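Local coordinates for protein L-Ala-D/L-Glu epimerase, a muconate lactonizing enzyme (Klebsiella pneumoniae subsp. pneumoniae MGH 78578, PDB 3FCP) that belongs to the enolase superfamily, joining a muconate lactonizing enzyme-type N-terminal domain to a TIM-barrel-type domain that holds a magnesium ion, at residues 247-252 / 269-274; 197-202 / 223-228; 124-129 / 352-357. One frame throughout, in Å; residues are numbered along the deposited sequence.

Contact 1 (247-252 / 269-274). With MG (magnesium ion), chain I.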
loop_
_atom_site.group_PDB
_atom_site.type_symbol
_atom_site.label_atom_id
_atom_site.label_comp_id
_atom_site.label_asym_id
_atom_site.label_seq_id
_atom_site.Cartn_x
_atom_site.Cartn_y
_atom_site.Cartn_z
ATOM N N ILE A 247 -14.279 -5.951 17.800
ATOM C CA ILE A 247 -14.030 -7.317 17.353
ATOM C C ILE A 247 -12.990 -7.947 18.289
ATOM O O ILE A 247 -11.975 -7.324 18.617
ATOM C CB ILE A 247 -13.473 -7.365 15.895
ATOM C CG1 ILE A 247 -14.449 -6.683 14.926
ATOM C CG2 ILE A 247 -13.244 -8.808 15.472
ATOM C CD1 ILE A 247 -15.878 -7.207 15.001
ATOM N N LEU A 248 -13.253 -9.177 18.711
ATOM C CA LEU A 248 -12.365 -9.917 19.601
ATOM C C LEU A 248 -11.746 -11.079 18.815
ATOM O O LEU A 248 -12.462 -11.931 18.290
ATOM C CB LEU A 248 -13.165 -10.485 20.782
ATOM C CG LEU A 248 -12.539 -10.716 22.169
ATOM C CD1 LEU A 248 -13.023 -12.064 22.698
ATOM C CD2 LEU A 248 -11.017 -10.648 22.141
ATOM N N ALA A 249 -10.423 -11.111 18.727
ATOM C CA ALA A 249 -9.756 -12.195 18.018
ATOM C C ALA A 249 -9.494 -13.362 18.979
ATOM O O ALA A 249 -9.045 -13.149 20.107
ATOM C CB ALA A 249 -8.436 -11.695 17.432
ATOM N N ASP A 250 -9.793 -14.584 18.550
ATOM C CA ASP A 250 -9.529 -15.753 19.391
ATOM C C ASP A 250 -8.590 -16.691 18.641
ATOM O O ASP A 250 -7.371 -16.553 18.747
ATOM C CB ASP A 250 -10.827 -16.491 19.783
ATOM C CG ASP A 250 -10.574 -17.664 20.745
ATOM O OD1 ASP A 250 -9.418 -17.836 21.201
ATOM O OD2 ASP A 250 -11.529 -18.418 21.051
ATOM N N GLU A 251 -9.146 -17.619 17.862
ATOM C CA GLU A 251 -8.323 -18.567 17.110
ATOM C C GLU A 251 -7.292 -17.906 16.195
ATOM O O GLU A 251 -6.280 -18.523 15.859
ATOM C CB GLU A 251 -9.200 -19.513 16.271
ATOM C CG GLU A 251 -9.863 -20.658 17.042
ATOM C CD GLU A 251 -10.976 -20.194 17.966
ATOM O OE1 GLU A 251 -11.548 -19.107 17.735
ATOM O OE2 GLU A 251 -11.289 -20.933 18.920
ATOM N N ALA A 252 -7.544 -16.661 15.790
ATOM C CA ALA A 252 -6.619 -15.940 14.913
ATOM C C ALA A 252 -5.321 -15.541 15.617
ATOM O O ALA A 252 -4.340 -15.179 14.969
ATOM C CB ALA A 252 -7.295 -14.690 14.349
ATOM N N GLY A 269 -9.065 -3.876 17.688
ATOM C CA GLY A 269 -10.059 -4.458 18.569
ATOM C C GLY A 269 -9.354 -5.040 19.783
ATOM O O GLY A 269 -8.534 -4.365 20.405
ATOM N N ALA A 270 -9.643 -6.294 20.107
ATOM C CA ALA A 270 -9.023 -6.929 21.263
ATOM C C ALA A 270 -8.602 -8.365 20.993
ATOM O O ALA A 270 -9.044 -8.983 20.017
ATOM C CB ALA A 270 -9.986 -6.882 22.456
ATOM N N TYR A 271 -7.733 -8.881 21.861
ATOM C CA TYR A 271 -7.257 -10.258 21.766
ATOM C C TYR A 271 -7.737 -11.089 22.956
ATOM O O TYR A 271 -7.715 -10.635 24.111
ATOM C CB TYR A 271 -5.721 -10.332 21.749
ATOM C CG TYR A 271 -5.024 -9.832 20.502
ATOM C CD1 TYR A 271 -5.716 -9.640 19.305
ATOM C CD2 TYR A 271 -3.643 -9.612 20.507
ATOM C CE1 TYR A 271 -5.056 -9.248 18.147
ATOM C CE2 TYR A 271 -2.970 -9.221 19.351
ATOM C CZ TYR A 271 -3.684 -9.041 18.176
ATOM O OH TYR A 271 -3.027 -8.649 17.036
ATOM N N ALA A 272 -8.165 -12.314 22.670
ATOM C CA ALA A 272 -8.600 -13.231 23.719
ATOM C C ALA A 272 -7.355 -13.981 24.181
ATOM O O ALA A 272 -6.964 -14.972 23.570
ATOM C CB ALA A 272 -9.637 -14.223 23.173
ATOM N N LEU A 273 -6.722 -13.500 25.246
ATOM C CA LEU A 273 -5.531 -14.157 25.777
ATOM C C LEU A 273 -5.929 -15.487 26.425
ATOM O O LEU A 273 -6.937 -15.561 27.131
ATOM C CB LEU A 273 -4.856 -13.276 26.836
ATOM C CG LEU A 273 -4.497 -11.830 26.491
ATOM C CD1 LEU A 273 -3.968 -11.119 27.735
ATOM C CD2 LEU A 273 -3.458 -11.816 25.381
ATOM N N LYS A 274 -5.155 -16.537 26.164
ATOM C CA LYS A 274 -5.405 -17.848 26.765
ATOM C C LYS A 274 -4.053 -18.496 27.024
ATOM O O LYS A 274 -3.222 -18.579 26.123
ATOM C CB LYS A 274 -6.244 -18.735 25.834
ATOM C CG LYS A 274 -7.673 -18.220 25.605
ATOM C CD LYS A 274 -8.509 -19.201 24.802
ATOM C CE LYS A 274 -9.933 -18.663 24.586
ATOM N NZ LYS A 274 -10.768 -19.632 23.844
HETATM MG MG MG I . -12.972 -19.827 19.920
HETATM O O HOH W 1 -9.334 -20.620 21.682
HETATM O O HOH W 2 -14.034 -17.577 19.609
HETATM O O HOH W 3 -15.017 -19.901 21.233
HETATM O O HOH W 4 -12.567 -21.682 21.673
#
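Asp250 and Lys274 are brought together by different settings of the first torsion. CG of Asp250 stands anti to the backbone N (chi1 -176°), which brings its carboxylate close to Lys274. CG of Lys274 is anti to the carbonyl carbon instead, and the chain then runs straight out to NZ. The two side chains cross at about a right angle and form a salt bridge. Lys274 NZ donates to Asp250 OD2 at 3.1 Å, on the syn side but 24° out of the carboxylate plane. The bond from Lys274 NZ to Asp250 OD1 is weak, at 3.5 Å. Asp250 OD2 is also a ligand of the magnesium ion, 2.3 Å away, so metal and lysine share one oxygen. Asp250 OD1 has a second salt-bridge partner in Lys277. A water accepts from Lys274 NZ and donates to Asp250 OD1. Glu251 OE2 binds the same magnesium ion at 2.2 Å, and Asn201 completes the protein part of the site.

Before the site the segments run as neighbouring parallel strands of the barrel. Ala249 N donates to Ala270 O at 2.8 Å, and Ala249 O accepts from Ala272 N at 2.8 Å. On one face Leu248 CD2 rests on Ala270 CB at 3.9 Å and also reaches Ala272 CB. On the other, Ala249 CB touches Tyr271 CD1 at 3.9 Å.

The pair belongs to a beta-alpha-beta unit whose helix is 256-264. Tyr271 OH hydrogen-bonds to Gly259 O of that helix, and its ring packs on Leu287 and Ala291 of helix 283-294. Strands 223-225 and 297-300 flank the pair in the sheet.

Contact 2 (197-202 / 223-228). With MG (magnesium ion), chain I.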
loop_
_atom_site.group_PDB
_atom_site.type_symbol
_atom_site.label_atom_id
_atom_site.label_comp_id
_atom_site.label_asym_id
_atom_site.label_seq_id
_atom_site.Cartn_x
_atom_site.Cartn_y
_atom_site.Cartn_z
ATOM N N ARG A 197 -21.960 -9.734 24.626
ATOM C CA ARG A 197 -20.912 -10.079 23.674
ATOM C C ARG A 197 -21.367 -11.363 22.992
ATOM O O ARG A 197 -22.128 -12.142 23.575
ATOM C CB ARG A 197 -19.570 -10.334 24.378
ATOM C CG ARG A 197 -19.020 -9.173 25.226
ATOM C CD ARG A 197 -19.480 -9.272 26.679
ATOM N NE ARG A 197 -18.883 -8.242 27.529
ATOM C CZ ARG A 197 -17.604 -8.211 27.896
ATOM N NH1 ARG A 197 -16.764 -9.156 27.494
ATOM N NH2 ARG A 197 -17.164 -7.233 28.672
ATOM N N VAL A 198 -20.927 -11.583 21.758
ATOM C CA VAL A 198 -21.286 -12.808 21.048
ATOM C C VAL A 198 -20.006 -13.467 20.557
ATOM O O VAL A 198 -18.995 -12.795 20.324
ATOM C CB VAL A 198 -22.211 -12.543 19.830
ATOM C CG1 VAL A 198 -23.422 -11.720 20.266
ATOM C CG2 VAL A 198 -21.440 -11.843 18.713
ATOM N N ASP A 199 -20.056 -14.781 20.406
ATOM C CA ASP A 199 -18.918 -15.554 19.942
ATOM C C ASP A 199 -19.420 -16.489 18.849
ATOM O O ASP A 199 -20.245 -17.365 19.108
ATOM C CB ASP A 199 -18.318 -16.342 21.118
ATOM C CG ASP A 199 -17.112 -17.181 20.719
ATOM O OD1 ASP A 199 -16.537 -16.935 19.638
ATOM O OD2 ASP A 199 -16.737 -18.083 21.501
ATOM N N VAL A 200 -18.934 -16.282 17.625
ATOM C CA VAL A 200 -19.332 -17.095 16.482
ATOM C C VAL A 200 -18.343 -18.246 16.286
ATOM O O VAL A 200 -18.571 -19.150 15.487
ATOM C CB VAL A 200 -19.368 -16.248 15.185
ATOM C CG1 VAL A 200 -20.236 -16.934 14.137
ATOM C CG2 VAL A 200 -19.888 -14.854 15.484
ATOM N N ASN A 201 -17.239 -18.190 17.023
ATOM C CA ASN A 201 -16.194 -19.207 16.962
ATOM C C ASN A 201 -15.888 -19.738 15.561
ATOM O O ASN A 201 -15.983 -20.943 15.310
ATOM C CB ASN A 201 -16.542 -20.370 17.902
ATOM C CG ASN A 201 -15.355 -21.297 18.157
ATOM O OD1 ASN A 201 -14.242 -20.844 18.459
ATOM N ND2 ASN A 201 -15.592 -22.602 18.056
ATOM N N GLN A 202 -15.527 -18.832 14.651
ATOM C CA GLN A 202 -15.145 -19.185 13.278
ATOM C C GLN A 202 -16.227 -19.632 12.301
ATOM O O GLN A 202 -15.936 -19.847 11.131
ATOM C CB GLN A 202 -14.084 -20.292 13.298
ATOM C CG GLN A 202 -12.737 -19.908 13.870
ATOM C CD GLN A 202 -11.715 -21.026 13.717
ATOM O OE1 GLN A 202 -11.707 -22.000 14.478
ATOM N NE2 GLN A 202 -10.859 -20.897 12.717
ATOM N N LEU A 223 -19.275 -6.564 21.730
ATOM C CA LEU A 223 -18.100 -7.263 21.232
ATOM C C LEU A 223 -18.494 -8.501 20.438
ATOM O O LEU A 223 -19.375 -9.255 20.847
ATOM C CB LEU A 223 -17.227 -7.667 22.424
ATOM C CG LEU A 223 -15.830 -8.253 22.199
ATOM C CD1 LEU A 223 -14.894 -7.165 21.668
ATOM C CD2 LEU A 223 -15.305 -8.806 23.525
ATOM N N ILE A 224 -17.834 -8.706 19.304
ATOM C CA ILE A 224 -18.094 -9.864 18.450
ATOM C C ILE A 224 -16.799 -10.670 18.397
ATOM O O ILE A 224 -15.784 -10.178 17.901
ATOM C CB ILE A 224 -18.456 -9.433 17.009
ATOM C CG1 ILE A 224 -19.660 -8.482 17.028
ATOM C CG2 ILE A 224 -18.764 -10.671 16.164
ATOM C CD1 ILE A 224 -19.977 -7.855 15.655
ATOM N N GLU A 225 -16.836 -11.900 18.905
ATOM C CA GLU A 225 -15.654 -12.756 18.938
ATOM C C GLU A 225 -15.499 -13.687 17.733
ATOM O O GLU A 225 -16.444 -14.376 17.337
ATOM C CB GLU A 225 -15.660 -13.591 20.223
ATOM C CG GLU A 225 -14.359 -14.343 20.501
ATOM C CD GLU A 225 -14.418 -15.185 21.770
ATOM O OE1 GLU A 225 -15.316 -14.947 22.614
ATOM O OE2 GLU A 225 -13.557 -16.078 21.929
ATOM N N GLN A 226 -14.293 -13.687 17.166
ATOM C CA GLN A 226 -13.912 -14.528 16.027
ATOM C C GLN A 226 -15.068 -14.872 15.092
ATOM O O GLN A 226 -15.429 -16.042 14.933
ATOM C CB GLN A 226 -13.268 -15.817 16.552
ATOM C CG GLN A 226 -12.466 -16.606 15.534
ATOM C CD GLN A 226 -11.235 -15.857 15.049
ATOM O OE1 GLN A 226 -10.406 -15.410 15.846
ATOM N NE2 GLN A 226 -11.109 -15.721 13.738
ATOM N N PRO A 227 -15.652 -13.853 14.442
ATOM C CA PRO A 227 -16.775 -14.071 13.524
ATOM C C PRO A 227 -16.451 -14.964 12.334
ATOM O O PRO A 227 -17.285 -15.764 11.911
ATOM C CB PRO A 227 -17.162 -12.649 13.110
ATOM C CG PRO A 227 -15.862 -11.891 13.228
ATOM C CD PRO A 227 -15.305 -12.423 14.520
ATOM N N VAL A 228 -15.237 -14.833 11.806
ATOM C CA VAL A 228 -14.822 -15.629 10.656
ATOM C C VAL A 228 -13.728 -16.642 10.998
ATOM O O VAL A 228 -13.226 -16.681 12.122
ATOM C CB VAL A 228 -14.323 -14.718 9.506
ATOM C CG1 VAL A 228 -15.465 -13.857 8.996
ATOM C CG2 VAL A 228 -13.173 -13.841 9.989
HETATM MG MG MG I . -12.972 -19.827 19.920
HETATM O O HOH W 5 -17.155 -12.805 23.153
HETATM O O HOH W 2 -14.034 -17.577 19.609
HETATM O O HOH W 3 -15.017 -19.901 21.233
HETATM O O HOH W 4 -12.567 -21.682 21.673
#
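Asp199 and Glu225 lay their carboxylates flat on one another, with the two planes parallel. Both side chains have CG anti to the backbone N, and Glu225 stays extended beyond it (chi2 -179°). The closest approach is Asp199 CG to Glu225 OE1, 3.4 Å. Two like charges stacked this way would probably repel, but Lys168 makes a salt bridge to both. Neither carboxylate is a direct ligand of the magnesium ion. A metal-bound water lies close to Asp199 OD2, a short 2.5 Å, and another lies between the two acids. They therefore form part of the second shell.

Asp199 OD1 also accepts from Asn201 N at 3.0 Å, which makes an Asx turn. This donor comes from above the carboxylate plane, 55° out of it. The turn probably helps to position Asn201, whose OD1 binds the magnesium ion at 2.2 Å. Gln226 bends at chi2, and its NE2 donates to Val228 O at 2.8 Å with that acceptor in the amide plane. Gln226 OE1 accepts from Asp250 N and Ala252 N.

On the face of the acids, Arg197 bends at chi2 and its CG lies 3.7 Å from Leu223 CB. Val198 and Ile224 lie side by side on the other face, CG2 to CG2 at 3.9 Å.

Strand 195-199, helix 206-218 and strand 223-225 form a beta-alpha-beta unit of the barrel. The helix covers the Val198 and Ile224 face through Leu216. Helix 233-242 packs on Pro227 and Val228. In the sheet, strand 166-170 borders 195-199, and strand 246-249 borders 223-225.

Contact 3 (124-129 / 352-357)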
loop_
_atom_site.group_PDB
_atom_site.type_symbol
_atom_site.label_atom_id
_atom_site.label_comp_id
_atom_site.label_asym_id
_atom_site.label_seq_id
_atom_site.Cartn_x
_atom_site.Cartn_y
_atom_site.Cartn_z
ATOM N N PRO A 124 2.731 -15.837 45.665
ATOM C CA PRO A 124 1.738 -16.324 44.707
ATOM C C PRO A 124 2.307 -16.118 43.301
ATOM O O PRO A 124 3.168 -15.260 43.101
ATOM C CB PRO A 124 0.521 -15.438 44.987
ATOM C CG PRO A 124 1.135 -14.152 45.474
ATOM C CD PRO A 124 2.239 -14.644 46.380
ATOM N N VAL A 125 1.830 -16.898 42.336
ATOM C CA VAL A 125 2.313 -16.781 40.963
ATOM C C VAL A 125 2.195 -15.352 40.434
ATOM O O VAL A 125 3.082 -14.872 39.724
ATOM C CB VAL A 125 1.550 -17.746 40.031
ATOM C CG1 VAL A 125 1.972 -17.525 38.576
ATOM C CG2 VAL A 125 1.808 -19.182 40.462
ATOM N N SER A 126 1.105 -14.667 40.783
ATOM C CA SER A 126 0.902 -13.287 40.331
ATOM C C SER A 126 2.095 -12.401 40.718
ATOM O O SER A 126 2.504 -11.518 39.956
ATOM C CB SER A 126 -0.394 -12.715 40.931
ATOM O OG SER A 126 -0.363 -12.730 42.349
ATOM N N ALA A 127 2.647 -12.642 41.905
ATOM C CA ALA A 127 3.797 -11.881 42.387
ATOM C C ALA A 127 5.036 -12.220 41.560
ATOM O O ALA A 127 5.858 -11.349 41.277
ATOM C CB ALA A 127 4.058 -12.186 43.871
ATOM N N LEU A 128 5.176 -13.488 41.187
ATOM C CA LEU A 128 6.310 -13.904 40.369
ATOM C C LEU A 128 6.171 -13.256 38.986
ATOM O O LEU A 128 7.152 -13.078 38.274
ATOM C CB LEU A 128 6.344 -15.429 40.201
ATOM C CG LEU A 128 6.450 -16.357 41.417
ATOM C CD1 LEU A 128 6.757 -17.770 40.931
ATOM C CD2 LEU A 128 7.532 -15.887 42.368
ATOM N N LEU A 129 4.946 -12.907 38.609
ATOM C CA LEU A 129 4.716 -12.293 37.305
ATOM C C LEU A 129 4.750 -10.770 37.383
ATOM O O LEU A 129 4.286 -10.078 36.479
ATOM C CB LEU A 129 3.387 -12.786 36.718
ATOM C CG LEU A 129 3.296 -14.309 36.544
ATOM C CD1 LEU A 129 1.957 -14.673 35.916
ATOM C CD2 LEU A 129 4.450 -14.819 35.683
ATOM N N LEU A 352 -8.782 -13.986 43.708
ATOM C CA LEU A 352 -7.482 -14.554 43.368
ATOM C C LEU A 352 -6.701 -14.908 44.632
ATOM O O LEU A 352 -6.424 -14.044 45.459
ATOM C CB LEU A 352 -6.661 -13.561 42.548
ATOM C CG LEU A 352 -5.268 -14.071 42.170
ATOM C CD1 LEU A 352 -5.391 -15.166 41.118
ATOM C CD2 LEU A 352 -4.426 -12.922 41.645
ATOM N N PRO A 353 -6.329 -16.187 44.795
ATOM C CA PRO A 353 -5.572 -16.563 45.993
ATOM C C PRO A 353 -4.242 -15.812 46.014
ATOM O O PRO A 353 -3.687 -15.499 44.961
ATOM C CB PRO A 353 -5.361 -18.069 45.816
ATOM C CG PRO A 353 -6.508 -18.489 44.935
ATOM C CD PRO A 353 -6.598 -17.358 43.944
ATOM N N GLN A 354 -3.733 -15.503 47.203
ATOM C CA GLN A 354 -2.453 -14.817 47.295
ATOM C C GLN A 354 -1.489 -15.565 48.210
ATOM O O GLN A 354 -0.568 -14.976 48.769
ATOM C CB GLN A 354 -2.636 -13.377 47.779
ATOM C CG GLN A 354 -3.252 -12.430 46.748
ATOM C CD GLN A 354 -2.378 -12.220 45.517
ATOM O OE1 GLN A 354 -2.368 -13.038 44.593
ATOM N NE2 GLN A 354 -1.639 -11.118 45.505
ATOM N N THR A 355 -1.712 -16.866 48.359
ATOM C CA THR A 355 -0.841 -17.703 49.172
ATOM C C THR A 355 0.279 -18.154 48.229
ATOM O O THR A 355 0.244 -17.838 47.037
ATOM C CB THR A 355 -1.612 -18.913 49.729
ATOM O OG1 THR A 355 -2.217 -19.637 48.653
ATOM C CG2 THR A 355 -2.701 -18.443 50.692
ATOM N N PRO A 356 1.284 -18.893 48.734
ATOM C CA PRO A 356 2.376 -19.327 47.845
ATOM C C PRO A 356 1.960 -20.197 46.659
ATOM O O PRO A 356 1.156 -21.112 46.800
ATOM C CB PRO A 356 3.324 -20.059 48.795
ATOM C CG PRO A 356 3.102 -19.334 50.113
ATOM C CD PRO A 356 1.592 -19.228 50.138
ATOM N N GLY A 357 2.530 -19.910 45.492
ATOM C CA GLY A 357 2.209 -20.669 44.296
ATOM C C GLY A 357 0.866 -20.302 43.696
ATOM O O GLY A 357 0.440 -19.144 43.756
#
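Pro124 fits its ring against the backbone of Gln354 and Thr355, and its neighbour Val125 bonds to Gly357. Along the proline ring, CB comes first. Pro124 CB lies 3.2 Å from Thr355 O. Pro124 CG, at the tip of the ring, is 3.8 Å from Gln354 O and also faces the end of the Gln354 side chain. Pro124 CD turns back toward the backbone and lies 3.7 Å from Gln354 O. The ring nitrogen carries no hydrogen, so its approach to Thr355 O is a plain contact. Pro124 CA adds a CA-H...O contact to Gly357 O at 3.2 Å.

Gly357 O also accepts from Val125 N at 3.0 Å. That donor sits above the carbonyl plane, 51° out of it. With a backbone bond between Gly357 and Leu123, this makes a single bridge at Pro124 and Gly357. Gly357 has a positive phi (77°), which favours glycine. Pro124 is the N-cap residue of the short helix 125-128, and its O accepts from Leu128 N.

The contact joins two distant parts of an enolase-superfamily chain. Segment 124-129 belongs to the N-terminal part. Segment 352-357 belongs to the barrel part, in the loop between strand 349-351 and helix 364-370.

Val125 CG2 leans on Gly357 C at 3.5 Å. In the next residue, Ser126, OG stands between the backbone N and the carbonyl carbon (chi1 59°). This brings OG close to the end of the Gln354 side chain. Ser126 CB meets Leu352 CD2 at 4.1 Å. Helix 307-317 supplies His315, which touches Val125 and Ser126, and Leu314, which touches Leu352. Leu129 O accepts a hydrogen bond from Asn89 of a neighbouring subunit.

Contacts 1 and 2 are neighbours in the barrel sheet, with centres 9 Å apart. Strands 223-225 and 246-249 lie side by side there, so the two contacts span four successive parallel strands. Between them they supply all three protein ligands of one magnesium ion and share three of its waters. Along the chain contact 2 closes before contact 1 opens. Both are nested inside the long loop closed by contact 3. The centres of contacts 1 and 3 are 25 Å apart. The centres of contacts 2 and 3 are 32 Å apart. Contact 3 joins the N-terminal domain to the barrel domain, whereas the other two lie within the barrel.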